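Local coordinates for protein alpha-glucosidase (Bacteroides thetaiotaomicron, PDB 5XFM) that probably hydrolyses beta-L-arabinopyranosides and alpha-galactosides as a bifunctional, calcium-binding glycoside hydrolase of family 97, at residues Gln27-Val32 with Cys39-Tyr44; Met49-Pro54 with Gly145-Glu150; Phe462-Cys467 with Thr507-Asp512; Gly491-Lys496 with Asn528-Pro533. The protein carries 1 engineered substitution. All coordinates share one frame; numbering follows the deposited sequence.

The four contacts form two touching pairs far apart in the chain. Contacts 1 and 2 lie in the N-terminal region of the family, their centres about 9 Å apart. They share one antiparallel sheet, in which strand 39-44 pairs with strand 47-59 next to it. Contacts 3 and 4 lie in the catalytic region, their centres about 12 Å apart, and their segments alternate along the chain. Arg508 of contact 3 joins them, with its NE 2.9 Å from Asn495 O of contact 4. The centres of contacts 1 and 4 are about 47 Å apart. The bound calcium ion, held by Glu174, Glu452 and Glu458, is about 13 Å from Gly491 of contact 4.

Contact 1: Gln27-Val32 with Cys39-Tyr44; sequences QLAVFV and CYSVSY
Phe31 and Cys39 face each other as a hydrogen-bonded pair. Phe31 N donates to Cys39 O at 2.8 Å, and Cys39 N returns a bond to Phe31 O. The Phe31 side chain can be followed outward. Its CB meets Cys39 SG at 3.5 Å. Its CG and CD1 stay near the same sulfur, and CD1 also passes Cys39 O. CE1 then reaches Ser41 OG at 3.4 Å, with CZ a little farther off. CG is anti to the carbonyl carbon (chi1 -53°), which runs the ring along the neighbouring strand toward Ser41. Cys39 O and Ser41 OG both lie at the ring edge, near its plane. The sulfur sits obliquely, 5.0 Å from the Phe31 ring centroid. Lys52 adds a cation-pi contact to this ring. A serine in place of Phe31 would probably leave Cys39 SG and the ammonium of Lys52 without their aromatic partner.

The two strands form a regular antiparallel beta hairpin in the N-terminal sheet, between strand 17-20 and strand 47-59. Ala29 with Ser41 and Gln27 with Ser43 are the other hydrogen-bonded pairs, each with two N-H...O bonds; those of Gln27 with Ser43 are nearly straight. Ala29 CB and Gln27 CB each face a serine hydroxyl oxygen. The opposite face is apolar and buried. There Leu28 CD1 lies 4.0 Å from Tyr40 CD2 and 4.1 Å from Val42 CG2. Phe115 of strand 110-117 packs on Leu28 and Val30 from the second sheet. The Tyr40 hydroxyl is bonded to Gly145 O.

Contact 2: Met49-Pro54 with Gly145-Glu150; sequences MLEKSP and GFRFPE
Ser53 OG and Arg147 N meet in a nearly straight hydrogen bond of 2.8 Å, donated by the backbone. The same hydroxyl donates to Glu51 O at 2.7 Å. OG therefore accepts across the contact and donates within its own segment. Arg147 also donates from its side chain. NE reaches Lys52 O at 2.9 Å, nearly end-on to the carbonyl and within the guanidinium plane. The chain is extended as far as CD and bends at chi3 (-54°), which brings NE back to that oxygen. The outer nitrogens are taken up by Glu228, a salt bridge from NH2, and by Asn230, a weak bond from NH1.

Gly145 N donates to Pro54 O at 2.9 Å. Glu51 N gives a bent bond to Arg147 O, from above the carbonyl plane. A water joins Glu51 OE2 to Glu150 N. Away from the polar groups, Leu50 CD2 touches Phe146 CD2 at the ring edge, 4.0 Å away. Pro54 CD lies 3.8 Å from Gly145 CA.

Met49 and Leu50 form a classic beta bulge opposite Val42 of the hairpin. The backbone changes direction here, and pairing with strand 136-147 is irregular. A serine hydroxyl and an arginine NE do work that backbone groups do in a regular ladder, and the Glu228 carboxylate probably balances the arginine charge.

Contact 3: Phe462-Cys467 with Thr507-Asp512; sequences FNQHFC and TRRTTD
Gln464 and Thr507 are joined by two hydrogen bonds that pair the side-chain amide with one residue's backbone. Thr507 N donates to Gln464 OE1 at 2.9 Å, and Gln464 NE2 donates to Thr507 O at 3.1 Å. Both donors lie on lone pairs, in the carbonyl planes. The pairing ties the start of helix 464-468 to the loop that enters helix 512-521, within the catalytic region, whose family belongs to the TIM-barrel clan. Gln464 CG is anti to the backbone N (chi1 -176°), and a bend at chi2 turns the amide toward Thr507.

NE2 also lies over one face of the Arg509 guanidinium, 3.1 Å from NE. Both are donors, so this is not a bond. Asp468 OD1 accepts from each of them. A leucine at Gln464 would probably leave Thr507 N and O without these partners. On the loop side, Arg508 grips Asp512 OD1 with NH1 and NH2 in a salt bridge.

Packing is lighter. Cys467 CB rests 3.4 Å from Thr507 O, and Arg509 CG passes Cys467 O. One water accepts a hydrogen bond from Arg509 N at 2.8 Å and donates one to Cys467 O at 2.7 Å.

Contact 4: Gly491-Lys496 with Asn528-Pro533; sequences GCLLNK and NFALAP. Engineered in segment 491-496: Leu493 (natural residue Phe).
Ala530 has the largest area buried here, followed by Leu531 and Gly491. Ala530 N donates to Gly491 O at 2.9 Å in a nearly straight bond, the one direct hydrogen bond between the segments. Ala530 CB points at the other segment and meets Leu493 CD2 at 3.6 Å. Leu493 is an engineered residue, phenylalanine in the natural sequence. Ala530 O is served by a water, which donates to it at 2.8 Å and accepts from Leu494 N at 2.9 Å.

Leu531 reaches across with one methyl. CG is anti to the carbonyl carbon (chi1 -63°), and CD2 comes 3.6 Å from Leu494 CD1. The two leucines lie side by side and point the same way. The same methyl is near Cys492 O and the Cys492 sulfur. Phe320 and Met324 of helix 311-324 also pack on Leu531.

Gly491 takes part through its carbonyl. Besides the bond to Ala530, its oxygen sits at the edge of the Phe529 ring, 3.5 Å from CD2. Cys492 CB touches that same CD2 at 3.9 Å. Met547 of helix 541-549 lies against both Cys492 and Phe529.

All the touching residues are buried. The contact joins two loops of the catalytic domain, one of them following strand 526-528 of the parallel sheet, an arrangement consistent with the strand-end loops of a TIM-barrel fold.

Contact 1: Gln27-Val32 with Cys39-Tyr44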
loop_
_atom_site.group_PDB
_atom_site.type_symbol
_atom_site.label_atom_id
_atom_site.label_comp_id
_atom_site.label_asym_id
_atom_site.label_seq_id
_atom_site.Cartn_x
_atom_site.Cartn_y
_atom_site.Cartn_z
ATOM N N GLN A 27 6.707 -20.137 14.682
ATOM C CA GLN A 27 6.784 -21.521 14.226
ATOM C C GLN A 27 5.621 -21.873 13.304
ATOM O O GLN A 27 4.477 -21.506 13.557
ATOM C CB GLN A 27 6.841 -22.483 15.419
ATOM C CG GLN A 27 8.062 -22.259 16.308
ATOM C CD GLN A 27 8.218 -23.307 17.393
ATOM O OE1 GLN A 27 7.620 -24.383 17.328
ATOM N NE2 GLN A 27 9.047 -23.006 18.389
ATOM N N LEU A 28 5.935 -22.566 12.216
ATOM C CA LEU A 28 4.935 -23.000 11.249
ATOM C C LEU A 28 4.983 -24.519 11.126
ATOM O O LEU A 28 6.051 -25.094 10.923
ATOM C CB LEU A 28 5.181 -22.337 9.886
ATOM C CG LEU A 28 4.197 -22.659 8.756
ATOM C CD1 LEU A 28 3.973 -21.432 7.907
ATOM C CD2 LEU A 28 4.668 -23.811 7.882
ATOM N N ALA A 29 3.828 -25.165 11.230
ATOM C CA ALA A 29 3.772 -26.620 11.157
ATOM C C ALA A 29 2.953 -27.080 9.962
ATOM O O ALA A 29 1.941 -26.470 9.625
ATOM C CB ALA A 29 3.205 -27.188 12.439
ATOM N N VAL A 30 3.381 -28.172 9.339
ATOM C CA VAL A 30 2.719 -28.658 8.137
ATOM C C VAL A 30 2.057 -30.015 8.344
ATOM O O VAL A 30 2.660 -30.941 8.889
ATOM C CB VAL A 30 3.721 -28.749 6.953
ATOM C CG1 VAL A 30 3.024 -29.205 5.687
ATOM C CG2 VAL A 30 4.388 -27.406 6.723
ATOM N N PHE A 31 0.805 -30.112 7.909
ATOM C CA PHE A 31 0.007 -31.319 8.053
ATOM C C PHE A 31 -0.492 -31.778 6.691
ATOM O O PHE A 31 -1.460 -31.231 6.162
ATOM C CB PHE A 31 -1.197 -31.086 8.976
ATOM C CG PHE A 31 -0.851 -30.507 10.322
ATOM C CD1 PHE A 31 -0.673 -29.142 10.487
ATOM C CD2 PHE A 31 -0.751 -31.332 11.435
ATOM C CE1 PHE A 31 -0.372 -28.614 11.737
ATOM C CE2 PHE A 31 -0.453 -30.812 12.686
ATOM C CZ PHE A 31 -0.263 -29.451 12.837
ATOM N N VAL A 32 0.148 -32.802 6.140
ATOM C CA VAL A 32 -0.231 -33.331 4.834
ATOM C C VAL A 32 -0.567 -34.815 4.875
ATOM O O VAL A 32 -1.622 -35.236 4.404
ATOM C CB VAL A 32 0.892 -33.106 3.800
ATOM C CG1 VAL A 32 0.514 -33.705 2.446
ATOM C CG2 VAL A 32 1.206 -31.626 3.687
ATOM N N CYS A 39 -2.895 -28.908 5.232
ATOM C CA CYS A 39 -3.017 -27.677 5.986
ATOM C C CYS A 39 -1.726 -27.297 6.698
ATOM O O CYS A 39 -0.777 -28.068 6.732
ATOM C CB CYS A 39 -4.168 -27.797 6.991
ATOM S SG CYS A 39 -4.072 -29.247 8.066
ATOM N N TYR A 40 -1.697 -26.082 7.233
ATOM C CA TYR A 40 -0.577 -25.598 8.026
ATOM C C TYR A 40 -1.131 -24.886 9.250
ATOM O O TYR A 40 -2.316 -24.573 9.297
ATOM C CB TYR A 40 0.313 -24.661 7.206
ATOM C CG TYR A 40 -0.333 -23.328 6.903
ATOM C CD1 TYR A 40 -1.285 -23.216 5.899
ATOM C CD2 TYR A 40 0.016 -22.183 7.609
ATOM C CE1 TYR A 40 -1.883 -22.008 5.612
ATOM C CE2 TYR A 40 -0.578 -20.968 7.327
ATOM C CZ TYR A 40 -1.527 -20.889 6.329
ATOM O OH TYR A 40 -2.127 -19.690 6.040
ATOM N N SER A 41 -0.290 -24.660 10.251
ATOM C CA SER A 41 -0.694 -23.853 11.401
ATOM C C SER A 41 0.471 -22.981 11.851
ATOM O O SER A 41 1.630 -23.291 11.581
ATOM C CB SER A 41 -1.179 -24.729 12.557
ATOM O OG SER A 41 -0.107 -25.463 13.115
ATOM N N VAL A 42 0.156 -21.873 12.513
ATOM C CA VAL A 42 1.173 -20.912 12.918
ATOM C C VAL A 42 1.078 -20.539 14.388
ATOM O O VAL A 42 0.003 -20.220 14.898
ATOM C CB VAL A 42 1.089 -19.621 12.072
ATOM C CG1 VAL A 42 2.089 -18.578 12.567
ATOM C CG2 VAL A 42 1.314 -19.939 10.603
ATOM N N SER A 43 2.217 -20.573 15.066
ATOM C CA SER A 43 2.292 -20.156 16.457
ATOM C C SER A 43 3.360 -19.086 16.655
ATOM O O SER A 43 4.328 -19.017 15.892
ATOM C CB SER A 43 2.570 -21.369 17.348
ATOM O OG SER A 43 3.959 -21.649 17.408
ATOM N N TYR A 44 3.178 -18.249 17.671
ATOM C CA TYR A 44 4.174 -17.247 18.038
ATOM C C TYR A 44 4.321 -17.210 19.550
ATOM O O TYR A 44 3.334 -17.020 20.259
ATOM C CB TYR A 44 3.792 -15.861 17.511
ATOM C CG TYR A 44 4.929 -14.870 17.615
ATOM C CD1 TYR A 44 5.111 -14.101 18.758
ATOM C CD2 TYR A 44 5.841 -14.726 16.577
ATOM C CE1 TYR A 44 6.162 -13.205 18.858
ATOM C CE2 TYR A 44 6.887 -13.839 16.667
ATOM C CZ TYR A 44 7.048 -13.081 17.806
ATOM O OH TYR A 44 8.104 -12.198 17.882
#

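Contact 2: Met49-Pro54 with Gly145-Glu150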
loop_
_atom_site.group_PDB
_atom_site.type_symbol
_atom_site.label_atom_id
_atom_site.label_comp_id
_atom_site.label_asym_id
_atom_site.label_seq_id
_atom_site.Cartn_x
_atom_site.Cartn_y
_atom_site.Cartn_z
ATOM N N MET A 49 -1.581 -18.666 16.632
ATOM C CA MET A 49 -1.902 -17.431 15.926
ATOM C C MET A 49 -2.744 -17.746 14.699
ATOM O O MET A 49 -3.707 -17.039 14.384
ATOM C CB MET A 49 -0.620 -16.701 15.539
ATOM C CG MET A 49 0.294 -16.439 16.720
ATOM S SD MET A 49 -0.487 -15.365 17.931
ATOM C CE MET A 49 -0.319 -13.780 17.115
ATOM N N LEU A 50 -2.375 -18.816 14.004
ATOM C CA LEU A 50 -3.243 -19.380 12.985
ATOM C C LEU A 50 -3.468 -20.835 13.320
ATOM O O LEU A 50 -2.517 -21.572 13.567
ATOM C CB LEU A 50 -2.630 -19.264 11.586
ATOM C CG LEU A 50 -2.737 -17.943 10.824
ATOM C CD1 LEU A 50 -1.661 -16.986 11.300
ATOM C CD2 LEU A 50 -2.598 -18.198 9.328
ATOM N N GLU A 51 -4.726 -21.246 13.369
ATOM C CA GLU A 51 -5.023 -22.656 13.503
ATOM C C GLU A 51 -4.873 -23.333 12.151
ATOM O O GLU A 51 -4.461 -22.707 11.172
ATOM C CB GLU A 51 -6.403 -22.881 14.113
ATOM C CG GLU A 51 -6.514 -22.251 15.494
ATOM C CD GLU A 51 -7.820 -22.543 16.173
ATOM O OE1 GLU A 51 -8.874 -22.391 15.527
ATOM O OE2 GLU A 51 -7.784 -22.978 17.342
ATOM N N LYS A 52 -5.199 -24.616 12.107
ATOM C CA LYS A 52 -5.032 -25.399 10.900
ATOM C C LYS A 52 -5.752 -24.758 9.715
ATOM O O LYS A 52 -6.982 -24.663 9.670
ATOM C CB LYS A 52 -5.527 -26.809 11.170
ATOM C CG LYS A 52 -4.594 -27.538 12.133
ATOM C CD LYS A 52 -5.093 -28.910 12.478
ATOM C CE LYS A 52 -5.192 -29.756 11.246
ATOM N NZ LYS A 52 -4.878 -31.177 11.551
ATOM N N SER A 53 -4.942 -24.299 8.766
ATOM C CA SER A 53 -5.401 -23.498 7.635
ATOM C C SER A 53 -5.132 -24.230 6.332
ATOM O O SER A 53 -4.046 -24.766 6.136
ATOM C CB SER A 53 -4.694 -22.141 7.624
ATOM O OG SER A 53 -4.915 -21.426 8.827
ATOM N N PRO A 54 -6.116 -24.250 5.430
ATOM C CA PRO A 54 -6.043 -25.099 4.238
ATOM C C PRO A 54 -4.951 -24.680 3.250
ATOM O O PRO A 54 -4.609 -23.498 3.140
ATOM C CB PRO A 54 -7.435 -24.943 3.605
ATOM C CG PRO A 54 -8.294 -24.341 4.667
ATOM C CD PRO A 54 -7.385 -23.519 5.509
ATOM N N GLY A 145 -5.895 -21.027 2.530
ATOM C CA GLY A 145 -6.718 -20.387 3.544
ATOM C C GLY A 145 -5.979 -19.903 4.777
ATOM O O GLY A 145 -4.782 -20.143 4.951
ATOM N N PHE A 146 -6.710 -19.178 5.615
ATOM C CA PHE A 146 -6.223 -18.654 6.882
ATOM C C PHE A 146 -7.324 -18.809 7.936
ATOM O O PHE A 146 -8.384 -18.178 7.842
ATOM C CB PHE A 146 -5.802 -17.190 6.734
ATOM C CG PHE A 146 -4.924 -16.938 5.541
ATOM C CD1 PHE A 146 -5.475 -16.637 4.306
ATOM C CD2 PHE A 146 -3.547 -17.028 5.647
ATOM C CE1 PHE A 146 -4.668 -16.419 3.210
ATOM C CE2 PHE A 146 -2.735 -16.811 4.548
ATOM C CZ PHE A 146 -3.298 -16.508 3.331
ATOM N N ARG A 147 -7.080 -19.677 8.912
ATOM C CA ARG A 147 -8.033 -19.949 9.977
ATOM C C ARG A 147 -7.520 -19.366 11.290
ATOM O O ARG A 147 -6.346 -19.505 11.615
ATOM C CB ARG A 147 -8.275 -21.451 10.113
ATOM C CG ARG A 147 -9.400 -21.800 11.055
ATOM C CD ARG A 147 -9.582 -23.302 11.231
ATOM N NE ARG A 147 -9.753 -24.043 9.981
ATOM C CZ ARG A 147 -10.939 -24.408 9.497
ATOM N NH1 ARG A 147 -12.043 -24.056 10.136
ATOM N NH2 ARG A 147 -11.033 -25.100 8.366
ATOM N N PHE A 148 -8.386 -18.676 12.023
ATOM C CA PHE A 148 -7.956 -17.957 13.224
ATOM C C PHE A 148 -8.556 -18.493 14.517
ATOM O O PHE A 148 -9.614 -19.121 14.497
ATOM C CB PHE A 148 -8.281 -16.467 13.086
ATOM C CG PHE A 148 -7.541 -15.798 11.971
ATOM C CD1 PHE A 148 -6.273 -15.279 12.179
ATOM C CD2 PHE A 148 -8.105 -15.698 10.714
ATOM C CE1 PHE A 148 -5.584 -14.661 11.148
ATOM C CE2 PHE A 148 -7.420 -15.086 9.682
ATOM C CZ PHE A 148 -6.160 -14.569 9.901
ATOM N N PRO A 149 -7.868 -18.260 15.648
ATOM C CA PRO A 149 -8.469 -18.611 16.940
ATOM C C PRO A 149 -9.796 -17.902 17.152
ATOM O O PRO A 149 -9.984 -16.765 16.720
ATOM C CB PRO A 149 -7.428 -18.140 17.955
ATOM C CG PRO A 149 -6.146 -18.159 17.210
ATOM C CD PRO A 149 -6.482 -17.783 15.795
ATOM N N GLU A 150 -10.694 -18.597 17.834
ATOM C CA GLU A 150 -12.067 -18.173 18.101
ATOM C C GLU A 150 -12.218 -16.707 18.523
ATOM O O GLU A 150 -13.146 -16.025 18.094
ATOM C CB GLU A 150 -12.657 -19.112 19.147
ATOM C CG GLU A 150 -13.316 -20.314 18.489
ATOM C CD GLU A 150 -13.885 -21.305 19.478
ATOM O OE1 GLU A 150 -14.273 -20.891 20.591
ATOM O OE2 GLU A 150 -13.916 -22.513 19.148
HETATM O O HOH W 1 -10.090 -21.302 18.499
#

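Contact 3: Phe462-Cys467 with Thr507-Asp512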
loop_
_atom_site.group_PDB
_atom_site.type_symbol
_atom_site.label_atom_id
_atom_site.label_comp_id
_atom_site.label_asym_id
_atom_site.label_seq_id
_atom_site.Cartn_x
_atom_site.Cartn_y
_atom_site.Cartn_z
ATOM N N PHE A 462 -15.000 15.533 -1.051
ATOM C CA PHE A 462 -16.310 15.150 -1.561
ATOM C C PHE A 462 -17.383 15.119 -0.476
ATOM O O PHE A 462 -18.524 15.503 -0.718
ATOM C CB PHE A 462 -16.248 13.778 -2.233
ATOM C CG PHE A 462 -15.330 13.718 -3.419
ATOM C CD1 PHE A 462 -15.068 14.849 -4.172
ATOM C CD2 PHE A 462 -14.742 12.517 -3.792
ATOM C CE1 PHE A 462 -14.222 14.789 -5.266
ATOM C CE2 PHE A 462 -13.899 12.453 -4.884
ATOM C CZ PHE A 462 -13.638 13.589 -5.621
ATOM N N ASN A 463 -17.012 14.674 0.719
ATOM C CA ASN A 463 -18.004 14.310 1.725
ATOM C C ASN A 463 -17.512 14.577 3.143
ATOM O O ASN A 463 -16.423 14.150 3.526
ATOM C CB ASN A 463 -18.379 12.827 1.547
ATOM C CG ASN A 463 -19.525 12.368 2.458
ATOM O OD1 ASN A 463 -19.800 12.954 3.506
ATOM N ND2 ASN A 463 -20.191 11.294 2.052
ATOM N N GLN A 464 -18.341 15.275 3.914
ATOM C CA GLN A 464 -18.043 15.640 5.297
ATOM C C GLN A 464 -17.776 14.418 6.170
ATOM O O GLN A 464 -17.023 14.493 7.144
ATOM C CB GLN A 464 -19.208 16.439 5.893
ATOM C CG GLN A 464 -18.952 16.950 7.302
ATOM C CD GLN A 464 -17.786 17.913 7.355
ATOM O OE1 GLN A 464 -17.624 18.761 6.473
ATOM N NE2 GLN A 464 -16.957 17.783 8.383
ATOM N N HIS A 465 -18.422 13.308 5.827
ATOM C CA HIS A 465 -18.237 12.048 6.535
ATOM C C HIS A 465 -16.759 11.701 6.629
ATOM O O HIS A 465 -16.259 11.391 7.706
ATOM C CB HIS A 465 -19.007 10.913 5.838
ATOM C CG HIS A 465 -18.701 9.546 6.377
ATOM N ND1 HIS A 465 -19.154 9.108 7.604
ATOM C CD2 HIS A 465 -17.986 8.522 5.855
ATOM C CE1 HIS A 465 -18.735 7.873 7.812
ATOM N NE2 HIS A 465 -18.024 7.494 6.766
ATOM N N PHE A 466 -16.055 11.797 5.503
ATOM C CA PHE A 466 -14.650 11.410 5.466
ATOM C C PHE A 466 -13.739 12.441 6.141
ATOM O O PHE A 466 -12.610 12.122 6.513
ATOM C CB PHE A 466 -14.214 11.154 4.020
ATOM C CG PHE A 466 -14.873 9.952 3.411
ATOM C CD1 PHE A 466 -14.597 8.677 3.893
ATOM C CD2 PHE A 466 -15.770 10.091 2.366
ATOM C CE1 PHE A 466 -15.209 7.565 3.342
ATOM C CE2 PHE A 466 -16.386 8.985 1.808
ATOM C CZ PHE A 466 -16.105 7.719 2.297
ATOM N N CYS A 467 -14.224 13.667 6.302
ATOM C CA CYS A 467 -13.557 14.628 7.177
ATOM C C CYS A 467 -13.694 14.202 8.635
ATOM O O CYS A 467 -12.755 14.336 9.419
ATOM C CB CYS A 467 -14.122 16.043 7.002
ATOM S SG CYS A 467 -13.575 16.915 5.526
ATOM N N THR A 507 -15.552 20.673 5.918
ATOM C CA THR A 507 -14.809 21.294 7.005
ATOM C C THR A 507 -13.821 20.311 7.625
ATOM O O THR A 507 -14.225 19.264 8.136
ATOM C CB THR A 507 -15.768 21.819 8.100
ATOM O OG1 THR A 507 -16.679 22.763 7.520
ATOM C CG2 THR A 507 -15.001 22.503 9.222
ATOM N N ARG A 508 -12.531 20.640 7.563
ATOM C CA ARG A 508 -11.514 19.836 8.224
ATOM C C ARG A 508 -11.775 19.762 9.724
ATOM O O ARG A 508 -12.075 20.775 10.350
ATOM C CB ARG A 508 -10.119 20.402 7.970
ATOM C CG ARG A 508 -9.027 19.694 8.770
ATOM C CD ARG A 508 -7.627 20.106 8.340
ATOM N NE ARG A 508 -7.469 21.547 8.150
ATOM C CZ ARG A 508 -6.605 22.299 8.828
ATOM N NH1 ARG A 508 -5.833 21.747 9.751
ATOM N NH2 ARG A 508 -6.511 23.600 8.583
ATOM N N ARG A 509 -11.659 18.561 10.289
ATOM C CA ARG A 509 -11.924 18.333 11.707
ATOM C C ARG A 509 -10.655 18.199 12.532
ATOM O O ARG A 509 -10.705 18.193 13.763
ATOM C CB ARG A 509 -12.773 17.078 11.888
ATOM C CG ARG A 509 -14.115 17.155 11.206
ATOM C CD ARG A 509 -14.898 18.350 11.717
ATOM N NE ARG A 509 -16.313 18.223 11.394
ATOM C CZ ARG A 509 -17.171 19.237 11.363
ATOM N NH1 ARG A 509 -16.758 20.469 11.633
ATOM N NH2 ARG A 509 -18.443 19.012 11.059
ATOM N N THR A 510 -9.521 18.099 11.846
ATOM C CA THR A 510 -8.234 17.890 12.494
ATOM C C THR A 510 -7.394 19.164 12.501
ATOM O O THR A 510 -7.685 20.113 11.779
ATOM C CB THR A 510 -7.444 16.776 11.793
ATOM O OG1 THR A 510 -7.423 17.032 10.384
ATOM C CG2 THR A 510 -8.091 15.424 12.044
ATOM N N THR A 511 -6.351 19.177 13.323
ATOM C CA THR A 511 -5.509 20.361 13.474
ATOM C C THR A 511 -4.387 20.449 12.438
ATOM O O THR A 511 -4.086 19.478 11.738
ATOM C CB THR A 511 -4.900 20.417 14.875
ATOM O OG1 THR A 511 -4.000 19.312 15.052
ATOM C CG2 THR A 511 -5.997 20.340 15.921
ATOM N N ASP A 512 -3.770 21.624 12.349
ATOM C CA ASP A 512 -2.666 21.830 11.425
ATOM C C ASP A 512 -1.514 20.888 11.750
ATOM O O ASP A 512 -0.919 20.291 10.852
ATOM C CB ASP A 512 -2.181 23.281 11.466
ATOM C CG ASP A 512 -3.231 24.266 10.989
ATOM O OD1 ASP A 512 -4.314 23.818 10.560
ATOM O OD2 ASP A 512 -2.968 25.489 11.033
HETATM O O HOH W 2 -10.837 16.182 9.163
#

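Contact 4: Gly491-Lys496 with Asn528-Pro533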
loop_
_atom_site.group_PDB
_atom_site.type_symbol
_atom_site.label_atom_id
_atom_site.label_comp_id
_atom_site.label_asym_id
_atom_site.label_seq_id
_atom_site.Cartn_x
_atom_site.Cartn_y
_atom_site.Cartn_z
ATOM N N GLY A 491 -2.441 13.870 1.092
ATOM C CA GLY A 491 -2.722 14.455 2.390
ATOM C C GLY A 491 -2.152 15.841 2.646
ATOM O O GLY A 491 -1.661 16.515 1.736
ATOM N N CYS A 492 -2.245 16.254 3.908
ATOM C CA CYS A 492 -1.840 17.579 4.378
ATOM C C CYS A 492 -2.715 18.671 3.782
ATOM O O CYS A 492 -2.305 19.387 2.867
ATOM C CB CYS A 492 -0.371 17.875 4.084
ATOM S SG CYS A 492 0.234 19.320 5.002
ATOM N N LEU A 493 -3.930 18.773 4.302
ATOM C CA LEU A 493 -4.832 19.856 3.948
ATOM C C LEU A 493 -4.702 20.953 4.991
ATOM O O LEU A 493 -5.091 20.771 6.143
ATOM C CB LEU A 493 -6.280 19.362 3.863
ATOM C CG LEU A 493 -6.631 18.516 2.639
ATOM C CD1 LEU A 493 -7.495 17.331 3.023
ATOM C CD2 LEU A 493 -7.333 19.367 1.600
ATOM N N LEU A 494 -4.146 22.090 4.592
ATOM C CA LEU A 494 -3.947 23.177 5.535
ATOM C C LEU A 494 -5.075 24.199 5.409
ATOM O O LEU A 494 -5.257 25.040 6.283
ATOM C CB LEU A 494 -2.575 23.817 5.332
ATOM C CG LEU A 494 -1.431 22.891 5.760
ATOM C CD1 LEU A 494 -0.072 23.542 5.582
ATOM C CD2 LEU A 494 -1.623 22.478 7.212
ATOM N N ASN A 495 -5.844 24.097 4.326
ATOM C CA ASN A 495 -7.134 24.775 4.223
ATOM C C ASN A 495 -8.077 24.354 5.353
ATOM O O ASN A 495 -8.058 23.202 5.781
ATOM C CB ASN A 495 -7.782 24.471 2.867
ATOM C CG ASN A 495 -7.478 25.525 1.818
ATOM O OD1 ASN A 495 -6.476 26.236 1.897
ATOM N ND2 ASN A 495 -8.325 25.599 0.802
ATOM N N LYS A 496 -8.898 25.283 5.837
ATOM C CA LYS A 496 -9.902 24.945 6.842
ATOM C C LYS A 496 -11.198 24.538 6.173
ATOM O O LYS A 496 -11.972 23.745 6.709
ATOM C CB LYS A 496 -10.165 26.111 7.786
ATOM C CG LYS A 496 -9.004 26.506 8.662
ATOM C CD LYS A 496 -9.288 27.847 9.317
ATOM C CE LYS A 496 -8.104 28.336 10.120
ATOM N NZ LYS A 496 -8.016 27.584 11.405
ATOM N N ASN A 528 2.133 14.320 -3.738
ATOM C CA ASN A 528 1.340 15.444 -4.210
ATOM C C ASN A 528 0.400 15.869 -3.086
ATOM O O ASN A 528 -0.713 15.358 -2.970
ATOM C CB ASN A 528 0.562 15.082 -5.478
ATOM C CG ASN A 528 1.471 14.586 -6.598
ATOM O OD1 ASN A 528 2.326 15.321 -7.095
ATOM N ND2 ASN A 528 1.285 13.334 -6.999
ATOM N N PHE A 529 0.899 16.745 -2.217
ATOM C CA PHE A 529 0.142 17.233 -1.070
ATOM C C PHE A 529 -1.003 18.137 -1.489
ATOM O O PHE A 529 -0.992 18.709 -2.585
ATOM C CB PHE A 529 1.057 17.975 -0.093
ATOM C CG PHE A 529 2.102 17.103 0.539
ATOM C CD1 PHE A 529 3.448 17.350 0.332
ATOM C CD2 PHE A 529 1.734 16.025 1.329
ATOM C CE1 PHE A 529 4.406 16.546 0.907
ATOM C CE2 PHE A 529 2.685 15.219 1.907
ATOM C CZ PHE A 529 4.026 15.481 1.700
ATOM N N ALA A 530 -1.996 18.263 -0.616
ATOM C CA ALA A 530 -3.166 19.070 -0.923
ATOM C C ALA A 530 -3.007 20.533 -0.494
ATOM O O ALA A 530 -3.942 21.139 0.020
ATOM C CB ALA A 530 -4.388 18.465 -0.263
ATOM N N LEU A 531 -1.832 21.103 -0.731
ATOM C CA LEU A 531 -1.618 22.518 -0.463
ATOM C C LEU A 531 -2.223 23.370 -1.577
ATOM O O LEU A 531 -2.549 22.865 -2.651
ATOM C CB LEU A 531 -0.126 22.823 -0.313
ATOM C CG LEU A 531 0.597 22.146 0.846
ATOM C CD1 LEU A 531 2.058 22.550 0.878
ATOM C CD2 LEU A 531 -0.086 22.474 2.155
ATOM N N ALA A 532 -2.378 24.661 -1.311
ATOM C CA ALA A 532 -2.847 25.612 -2.320
ATOM C C ALA A 532 -2.131 26.955 -2.124
ATOM O O ALA A 532 -1.681 27.256 -1.021
ATOM C CB ALA A 532 -4.343 25.768 -2.241
ATOM N N PRO A 533 -2.006 27.757 -3.194
ATOM C CA PRO A 533 -1.256 29.019 -3.112
ATOM C C PRO A 533 -1.689 29.938 -1.964
ATOM O O PRO A 533 -0.841 30.536 -1.290
ATOM C CB PRO A 533 -1.540 29.684 -4.463
ATOM C CG PRO A 533 -1.874 28.571 -5.382
ATOM C CD PRO A 533 -2.443 27.451 -4.568
HETATM O O HOH W 3 -4.099 23.262 1.908
#